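Long-range contact in glutamate--tRNA ligase (Elizabethkingia anophelis, PDB 6B1Z), which probably attaches glutamate to its cognate tRNA at the expense of ATP, as a class I glutamyl-tRNA synthetase: residues V59-W72 with P279-G291. Residues are numbered along the deposited sequence; the frame is centred on the assembly and turned at random.
Sequences VPGSEEYIMEALEW and PVFPLNFTDPATG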
ATOM      1  N   VAL A  59       6.370  -5.651  16.691  1.00 40.74           N
ATOM      2  CA  VAL A  59       6.276  -6.871  15.902  1.00 43.95           C
ATOM      3  C   VAL A  59       7.645  -7.119  15.280  1.00 44.38           C
ATOM      4  O   VAL A  59       8.133  -6.280  14.515  1.00 45.18           O
ATOM      5  CB  VAL A  59       5.193  -6.770  14.816  1.00 45.17           C
ATOM      6  CG1 VAL A  59       5.128  -8.063  14.009  1.00 43.07           C
ATOM      7  CG2 VAL A  59       3.845  -6.450  15.441  1.00 46.08           C
ATOM      8  N   PRO A  60       8.305  -8.236  15.582  1.00 44.61           N
ATOM      9  CA  PRO A  60       9.639  -8.482  15.019  1.00 42.75           C
ATOM     10  C   PRO A  60       9.613  -8.468  13.496  1.00 39.39           C
ATOM     11  O   PRO A  60       8.740  -9.069  12.866  1.00 45.96           O
ATOM     12  CB  PRO A  60      10.007  -9.864  15.571  1.00 47.77           C
ATOM     13  CG  PRO A  60       9.215  -9.985  16.835  1.00 51.48           C
ATOM     14  CD  PRO A  60       7.915  -9.268  16.561  1.00 49.25           C
ATOM     15  N   GLY A  61      10.572  -7.752  12.910  1.00 39.70           N
ATOM     16  CA  GLY A  61      10.693  -7.649  11.473  1.00 42.55           C
ATOM     17  C   GLY A  61       9.986  -6.468  10.840  1.00 44.46           C
ATOM     18  O   GLY A  61      10.054  -6.316   9.613  1.00 36.15           O
ATOM     19  N   SER A  62       9.320  -5.621  11.629  1.00 38.76           N
ATOM     20  CA  SER A  62       8.527  -4.545  11.041  1.00 31.49           C
ATOM     21  C   SER A  62       9.406  -3.461  10.432  1.00 30.09           C
ATOM     22  O   SER A  62       9.084  -2.921   9.369  1.00 25.56           O
ATOM     23  CB  SER A  62       7.597  -3.936  12.085  1.00 37.37           C
ATOM     24  OG  SER A  62       6.644  -4.871  12.549  1.00 37.46           O
ATOM     25  N   GLU A  63      10.503  -3.101  11.101  1.00 29.04           N
ATOM     26  CA  GLU A  63      11.416  -2.136  10.506  1.00 28.42           C
ATOM     27  C   GLU A  63      11.979  -2.669   9.197  1.00 21.20           C
ATOM     28  O   GLU A  63      12.027  -1.940   8.193  1.00 22.26           O
ATOM     29  CB  GLU A  63      12.545  -1.801  11.481  1.00 27.28           C
ATOM     30  CG  GLU A  63      13.550  -0.821  10.902  1.00 25.28           C
ATOM     31  CD  GLU A  63      14.626  -0.454  11.899  1.00 26.90           C
ATOM     32  OE1 GLU A  63      14.272  -0.200  13.069  1.00 26.74           O
ATOM     33  OE2 GLU A  63      15.817  -0.453  11.516  1.00 33.15           O
ATOM     34  N   GLU A  64      12.393  -3.942   9.193  1.00 27.51           N
ATOM     35  CA  GLU A  64      12.880  -4.575   7.972  1.00 27.17           C
ATOM     36  C   GLU A  64      11.802  -4.583   6.894  1.00 24.43           C
ATOM     37  O   GLU A  64      12.080  -4.288   5.728  1.00 24.73           O
ATOM     38  CB  GLU A  64      13.354  -5.998   8.272  1.00 32.75           C
ATOM     39  CG  GLU A  64      14.584  -6.081   9.184  1.00 41.16           C
ATOM     40  CD  GLU A  64      14.245  -6.099  10.675  1.00 50.89           C
ATOM     41  OE1 GLU A  64      13.228  -5.499  11.087  1.00 44.87           O
ATOM     42  OE2 GLU A  64      15.008  -6.726  11.440  1.00 56.60           O
ATOM     43  N   TYR A  65      10.562  -4.897   7.272  1.00 23.36           N
ATOM     44  CA  TYR A  65       9.451  -4.839   6.320  1.00 23.82           C
ATOM     45  C   TYR A  65       9.328  -3.456   5.679  1.00 21.66           C
ATOM     46  O   TYR A  65       9.156  -3.329   4.457  1.00 20.40           O
ATOM     47  CB  TYR A  65       8.145  -5.224   7.032  1.00 23.03           C
ATOM     48  CG  TYR A  65       6.937  -5.315   6.118  1.00 21.55           C
ATOM     49  CD1 TYR A  65       6.293  -4.160   5.660  1.00 20.54           C
ATOM     50  CD2 TYR A  65       6.442  -6.550   5.732  1.00 22.49           C
ATOM     51  CE1 TYR A  65       5.208  -4.241   4.818  1.00 18.27           C
ATOM     52  CE2 TYR A  65       5.344  -6.643   4.892  1.00 22.58           C
ATOM     53  CZ  TYR A  65       4.738  -5.485   4.444  1.00 19.35           C
ATOM     54  OH  TYR A  65       3.645  -5.572   3.615  1.00 21.32           O
ATOM     55  N   ILE A  66       9.361  -2.403   6.500  1.00 17.63           N
ATOM     56  CA  ILE A  66       9.234  -1.045   5.991  1.00 16.05           C
ATOM     57  C   ILE A  66      10.341  -0.739   4.993  1.00 16.50           C
ATOM     58  O   ILE A  66      10.084  -0.229   3.896  1.00 18.19           O
ATOM     59  CB  ILE A  66       9.242  -0.043   7.158  1.00 20.90           C
ATOM     60  CG1 ILE A  66       7.974  -0.209   7.994  1.00 21.59           C
ATOM     61  CG2 ILE A  66       9.396   1.383   6.626  1.00 23.49           C
ATOM     62  CD1 ILE A  66       8.141   0.310   9.438  1.00 21.34           C
ATOM     63  N   MET A  67      11.596  -1.038   5.364  1.00 19.58           N
ATOM     64  CA  MET A  67      12.710  -0.769   4.458  1.00 20.17           C
ATOM     65  C   MET A  67      12.574  -1.563   3.163  1.00 18.59           C
ATOM     66  O   MET A  67      12.791  -1.016   2.070  1.00 21.30           O
ATOM     67  CB  MET A  67      14.046  -1.066   5.151  1.00 24.21           C
ATOM     68  CG  MET A  67      14.458  -0.010   6.174  1.00 25.09           C
ATOM     69  SD  MET A  67      14.605   1.639   5.460  1.00 23.80           S
ATOM     70  CE  MET A  67      15.938   1.401   4.276  1.00 28.06           C
ATOM     71  N   GLU A  68      12.188  -2.844   3.256  1.00 18.29           N
ATOM     72  CA  GLU A  68      12.035  -3.661   2.053  1.00 18.52           C
ATOM     73  C   GLU A  68      10.931  -3.114   1.153  1.00 17.81           C
ATOM     74  O   GLU A  68      11.065  -3.108  -0.074  1.00 18.81           O
ATOM     75  CB  GLU A  68      11.762  -5.119   2.428  1.00 20.19           C
ATOM     76  CG  GLU A  68      11.733  -6.071   1.230  1.00 27.88           C
ATOM     77  CD  GLU A  68      11.563  -7.532   1.630  1.00 33.41           C
ATOM     78  OE1 GLU A  68      11.739  -7.859   2.826  1.00 33.61           O
ATOM     79  OE2 GLU A  68      11.256  -8.359   0.743  1.00 38.49           O
ATOM     80  N   ALA A  69       9.844  -2.620   1.746  1.00 17.59           N
ATOM     81  CA  ALA A  69       8.753  -2.091   0.926  1.00 18.14           C
ATOM     82  C   ALA A  69       9.151  -0.789   0.253  1.00 15.95           C
ATOM     83  O   ALA A  69       8.860  -0.583  -0.932  1.00 19.49           O
ATOM     84  CB  ALA A  69       7.504  -1.889   1.783  1.00 17.75           C
ATOM     85  N   LEU A  70       9.809   0.104   0.996  1.00 19.52           N
ATOM     86  CA  LEU A  70      10.284   1.345   0.398  1.00 16.88           C
ATOM     87  C   LEU A  70      11.304   1.071  -0.700  1.00 20.05           C
ATOM     88  O   LEU A  70      11.290   1.739  -1.740  1.00 21.56           O
ATOM     89  CB  LEU A  70      10.885   2.251   1.476  1.00 19.76           C
ATOM     90  CG  LEU A  70       9.949   2.756   2.568  1.00 18.92           C
ATOM     91  CD1 LEU A  70      10.766   3.551   3.581  1.00 20.87           C
ATOM     92  CD2 LEU A  70       8.844   3.615   1.948  1.00 20.64           C
ATOM     93  N   GLU A  71      12.186   0.079  -0.492  1.00 17.43           N
ATOM     94  CA  GLU A  71      13.162  -0.286  -1.521  1.00 17.63           C
ATOM     95  C   GLU A  71      12.475  -0.853  -2.760  1.00 22.71           C
ATOM     96  O   GLU A  71      12.872  -0.545  -3.894  1.00 23.46           O
ATOM     97  CB  GLU A  71      14.183  -1.273  -0.935  1.00 21.74           C
ATOM     98  CG  GLU A  71      15.143  -0.605   0.081  1.00 28.45           C
ATOM     99  CD  GLU A  71      15.901  -1.587   0.983  1.00 35.29           C
ATOM    100  OE1 GLU A  71      15.702  -2.811   0.856  1.00 40.29           O
ATOM    101  OE2 GLU A  71      16.704  -1.125   1.830  1.00 32.49           O
ATOM    102  N   TRP A  72      11.441  -1.681  -2.566  1.00 19.18           N
ATOM    103  CA  TRP A  72      10.723  -2.261  -3.697  1.00 18.53           C
ATOM    104  C   TRP A  72      10.101  -1.178  -4.569  1.00 20.40           C
ATOM    105  O   TRP A  72      10.157  -1.253  -5.807  1.00 23.47           O
ATOM    106  CB  TRP A  72       9.643  -3.233  -3.185  1.00 20.91           C
ATOM    107  CG  TRP A  72       8.779  -3.829  -4.278  1.00 19.66           C
ATOM    108  CD1 TRP A  72       9.205  -4.595  -5.326  1.00 21.44           C
ATOM    109  CD2 TRP A  72       7.351  -3.729  -4.415  1.00 16.67           C
ATOM    110  NE1 TRP A  72       8.141  -4.963  -6.113  1.00 22.21           N
ATOM    111  CE2 TRP A  72       6.993  -4.439  -5.577  1.00 18.36           C
ATOM    112  CE3 TRP A  72       6.347  -3.093  -3.673  1.00 19.62           C
ATOM    113  CZ2 TRP A  72       5.677  -4.547  -6.016  1.00 18.49           C
ATOM    114  CZ3 TRP A  72       5.028  -3.195  -4.117  1.00 19.38           C
ATOM    115  CH2 TRP A  72       4.711  -3.914  -5.279  1.00 17.66           C
ATOM    116  N   PRO A 279      -5.125  -7.469  -2.520  1.00 19.74           N
ATOM    117  CA  PRO A 279      -4.238  -7.423  -1.359  1.00 20.17           C
ATOM    118  C   PRO A 279      -4.361  -6.092  -0.635  1.00 23.77           C
ATOM    119  O   PRO A 279      -4.884  -5.100  -1.153  1.00 22.22           O
ATOM    120  CB  PRO A 279      -2.840  -7.614  -1.962  1.00 20.83           C
ATOM    121  CG  PRO A 279      -2.962  -7.199  -3.377  1.00 25.27           C
ATOM    122  CD  PRO A 279      -4.389  -7.402  -3.797  1.00 21.45           C
ATOM    123  N   VAL A 280      -3.886  -6.092   0.603  1.00 22.33           N
ATOM    124  CA  VAL A 280      -3.926  -4.885   1.415  1.00 23.68           C
ATOM    125  C   VAL A 280      -2.547  -4.412   1.849  1.00 21.71           C
ATOM    126  O   VAL A 280      -2.414  -3.242   2.247  1.00 22.13           O
ATOM    127  CB  VAL A 280      -4.841  -5.072   2.642  1.00 25.77           C
ATOM    128  CG1 VAL A 280      -6.293  -5.191   2.190  1.00 32.40           C
ATOM    129  CG2 VAL A 280      -4.418  -6.288   3.451  1.00 30.00           C
ATOM    130  N   PHE A 281      -1.515  -5.244   1.756  1.00 21.76           N
ATOM    131  CA  PHE A 281      -0.163  -4.851   2.132  1.00 18.81           C
ATOM    132  C   PHE A 281       0.753  -4.905   0.913  1.00 20.59           C
ATOM    133  O   PHE A 281       0.525  -5.719   0.013  1.00 18.52           O
ATOM    134  CB  PHE A 281       0.371  -5.792   3.223  1.00 17.64           C
ATOM    135  CG  PHE A 281      -0.578  -5.972   4.381  1.00 24.34           C
ATOM    136  CD1 PHE A 281      -1.163  -4.875   4.999  1.00 22.99           C
ATOM    137  CD2 PHE A 281      -0.898  -7.244   4.828  1.00 27.70           C
ATOM    138  CE1 PHE A 281      -2.037  -5.044   6.069  1.00 27.15           C
ATOM    139  CE2 PHE A 281      -1.774  -7.423   5.897  1.00 34.20           C
ATOM    140  CZ  PHE A 281      -2.341  -6.320   6.510  1.00 30.50           C
ATOM    141  N   PRO A 282       1.794  -4.061   0.843  1.00 17.13           N
ATOM    142  CA  PRO A 282       2.685  -4.128  -0.335  1.00 15.84           C
ATOM    143  C   PRO A 282       3.418  -5.453  -0.462  1.00 17.23           C
ATOM    144  O   PRO A 282       3.604  -5.944  -1.585  1.00 17.16           O
ATOM    145  CB  PRO A 282       3.649  -2.946  -0.116  1.00 17.39           C
ATOM    146  CG  PRO A 282       3.613  -2.697   1.382  1.00 15.73           C
ATOM    147  CD  PRO A 282       2.183  -2.985   1.776  1.00 16.51           C
ATOM    148  N   LEU A 283       3.827  -6.054   0.660  1.00 17.00           N
ATOM    149  CA  LEU A 283       4.597  -7.288   0.684  1.00 17.34           C
ATOM    150  C   LEU A 283       3.894  -8.304   1.570  1.00 18.11           C
ATOM    151  O   LEU A 283       3.097  -7.948   2.445  1.00 19.76           O
ATOM    152  CB  LEU A 283       6.019  -7.055   1.223  1.00 18.46           C
ATOM    153  CG  LEU A 283       6.764  -5.797   0.793  1.00 17.15           C
ATOM    154  CD1 LEU A 283       8.109  -5.704   1.522  1.00 24.06           C
ATOM    155  CD2 LEU A 283       6.988  -5.787  -0.704  1.00 19.77           C
ATOM    156  N   ASN A 284       4.228  -9.578   1.351  1.00 20.51           N
ATOM    157  CA  ASN A 284       3.763 -10.656   2.215  1.00 19.55           C
ATOM    158  C   ASN A 284       3.958 -10.307   3.686  1.00 22.33           C
ATOM    159  O   ASN A 284       5.032  -9.847   4.085  1.00 26.83           O
ATOM    160  CB  ASN A 284       4.538 -11.938   1.910  1.00 23.83           C
ATOM    161  CG  ASN A 284       3.924 -12.753   0.797  1.00 28.37           C
ATOM    162  OD1 ASN A 284       3.134 -12.255   0.006  1.00 25.40           O
ATOM    163  ND2 ASN A 284       4.298 -14.024   0.732  1.00 29.58           N
ATOM    164  N   PHE A 285       2.921 -10.534   4.491  1.00 21.20           N
ATOM    165  CA  PHE A 285       3.031 -10.418   5.945  1.00 26.26           C
ATOM    166  C   PHE A 285       2.433 -11.643   6.616  1.00 31.18           C
ATOM    167  O   PHE A 285       1.250 -11.943   6.426  1.00 25.34           O
ATOM    168  CB  PHE A 285       2.337  -9.161   6.464  1.00 23.47           C
ATOM    169  CG  PHE A 285       2.401  -9.028   7.957  1.00 28.04           C
ATOM    170  CD1 PHE A 285       3.593  -8.696   8.582  1.00 36.52           C
ATOM    171  CD2 PHE A 285       1.278  -9.264   8.735  1.00 29.91           C
ATOM    172  CE1 PHE A 285       3.662  -8.587   9.970  1.00 35.72           C
ATOM    173  CE2 PHE A 285       1.335  -9.154  10.124  1.00 37.50           C
ATOM    174  CZ  PHE A 285       2.530  -8.815  10.738  1.00 36.93           C
ATOM    175  N   THR A 286       3.231 -12.313   7.445  1.00 30.01           N
ATOM    176  CA  THR A 286       2.776 -13.459   8.227  1.00 36.11           C
ATOM    177  C   THR A 286       2.435 -12.989   9.636  1.00 38.92           C
ATOM    178  O   THR A 286       3.303 -12.478  10.350  1.00 38.23           O
ATOM    179  CB  THR A 286       3.849 -14.545   8.265  1.00 38.23           C
ATOM    180  OG1 THR A 286       4.166 -14.951   6.923  1.00 34.74           O
ATOM    181  CG2 THR A 286       3.360 -15.749   9.064  1.00 42.38           C
ATOM    182  N   ASP A 287       1.173 -13.133  10.018  1.00 37.59           N
ATOM    183  CA  ASP A 287       0.734 -12.714  11.344  1.00 42.30           C
ATOM    184  C   ASP A 287       1.305 -13.655  12.397  1.00 47.78           C
ATOM    185  O   ASP A 287       1.020 -14.862  12.361  1.00 40.11           O
ATOM    186  CB  ASP A 287      -0.789 -12.687  11.415  1.00 47.21           C
ATOM    187  CG  ASP A 287      -1.303 -12.281  12.784  1.00 60.54           C
ATOM    188  OD1 ASP A 287      -0.763 -11.317  13.367  1.00 59.82           O
ATOM    189  OD2 ASP A 287      -2.254 -12.924  13.274  1.00 66.88           O
ATOM    190  N   PRO A 288       2.109 -13.161  13.341  1.00 49.07           N
ATOM    191  CA  PRO A 288       2.750 -14.066  14.309  1.00 54.68           C
ATOM    192  C   PRO A 288       1.772 -14.794  15.212  1.00 54.96           C
ATOM    193  O   PRO A 288       2.101 -15.882  15.700  1.00 56.78           O
ATOM    194  CB  PRO A 288       3.669 -13.131  15.106  1.00 56.34           C
ATOM    195  CG  PRO A 288       3.053 -11.774  14.954  1.00 54.84           C
ATOM    196  CD  PRO A 288       2.470 -11.752  13.571  1.00 42.04           C
ATOM    197  N   ALA A 289       0.578 -14.242  15.440  1.00 55.22           N
ATOM    198  CA  ALA A 289      -0.384 -14.883  16.332  1.00 62.58           C
ATOM    199  C   ALA A 289      -1.031 -16.107  15.696  1.00 65.42           C
ATOM    200  O   ALA A 289      -1.258 -17.113  16.377  1.00 75.21           O
ATOM    201  CB  ALA A 289      -1.458 -13.882  16.754  1.00 65.94           C
ATOM    202  N   THR A 290      -1.332 -16.048  14.398  1.00 48.89           N
ATOM    203  CA  THR A 290      -2.045 -17.120  13.720  1.00 52.25           C
ATOM    204  C   THR A 290      -1.184 -17.908  12.746  1.00 47.69           C
ATOM    205  O   THR A 290      -1.600 -18.987  12.312  1.00 54.18           O
ATOM    206  CB  THR A 290      -3.258 -16.559  12.960  1.00 62.22           C
ATOM    207  OG1 THR A 290      -2.807 -15.828  11.812  1.00 62.23           O
ATOM    208  CG2 THR A 290      -4.064 -15.627  13.855  1.00 64.64           C
ATOM    209  N   GLY A 291      -0.009 -17.398  12.381  1.00 43.34           N
ATOM    210  CA  GLY A 291       0.816 -18.040  11.383  1.00 39.86           C
ATOM    211  C   GLY A 291       0.291 -17.947   9.967  1.00 43.20           C
ATOM    212  O   GLY A 291       0.864 -18.574   9.071  1.00 49.03           O
TER
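Tyr65 reaches from the helix that begins at Ser62 onto the segment 281-285 and donates its phenol OH to Leu283 O, at 2.7 Å. The C=O...OH angle is 115°, and the hydroxyl sits 29° out of the carbonyl plane. With chi1 at -175°, CG lies opposite the backbone N and the ring is carried across to 281-285. Asn284 O lies at the ring edge, 3.3 Å from Tyr65 CE2. The side chain of Leu283 runs past Tyr65 in the opposite direction, and its CD1 lies over one ring face. That same methyl touches Ala69 CB at 3.9 Å and Glu68 CG at 3.7 Å. The other branch, CD2, meets Trp72 CE3. Pro282 CG lies 4.0 Å from Ala69 CB, and Pro282 CB meets Trp72 CZ3. Both segments belong to the class I catalytic region, which is built round a Rossmann-type fold. The contact lays irregular chain from its later part, including the short strand 285-286, along one side of helix 62-73. Val29 of helix 26-41 also touches Pro282. The extended Glu68 chain passes across Leu283, and its carboxylate OE2 forms a salt bridge with Arg298. Trp72 also meets the ring of Phe307. Before the helix the contact is thinner: Val59 CG1 comes to the edge of the Phe285 ring, 4.2 Å from CZ, and also meets Pro288 CG. Val59 opens a type II turn, and its carbonyl O accepts from both Ser62 N and Ser62 OG, on the same face of its plane.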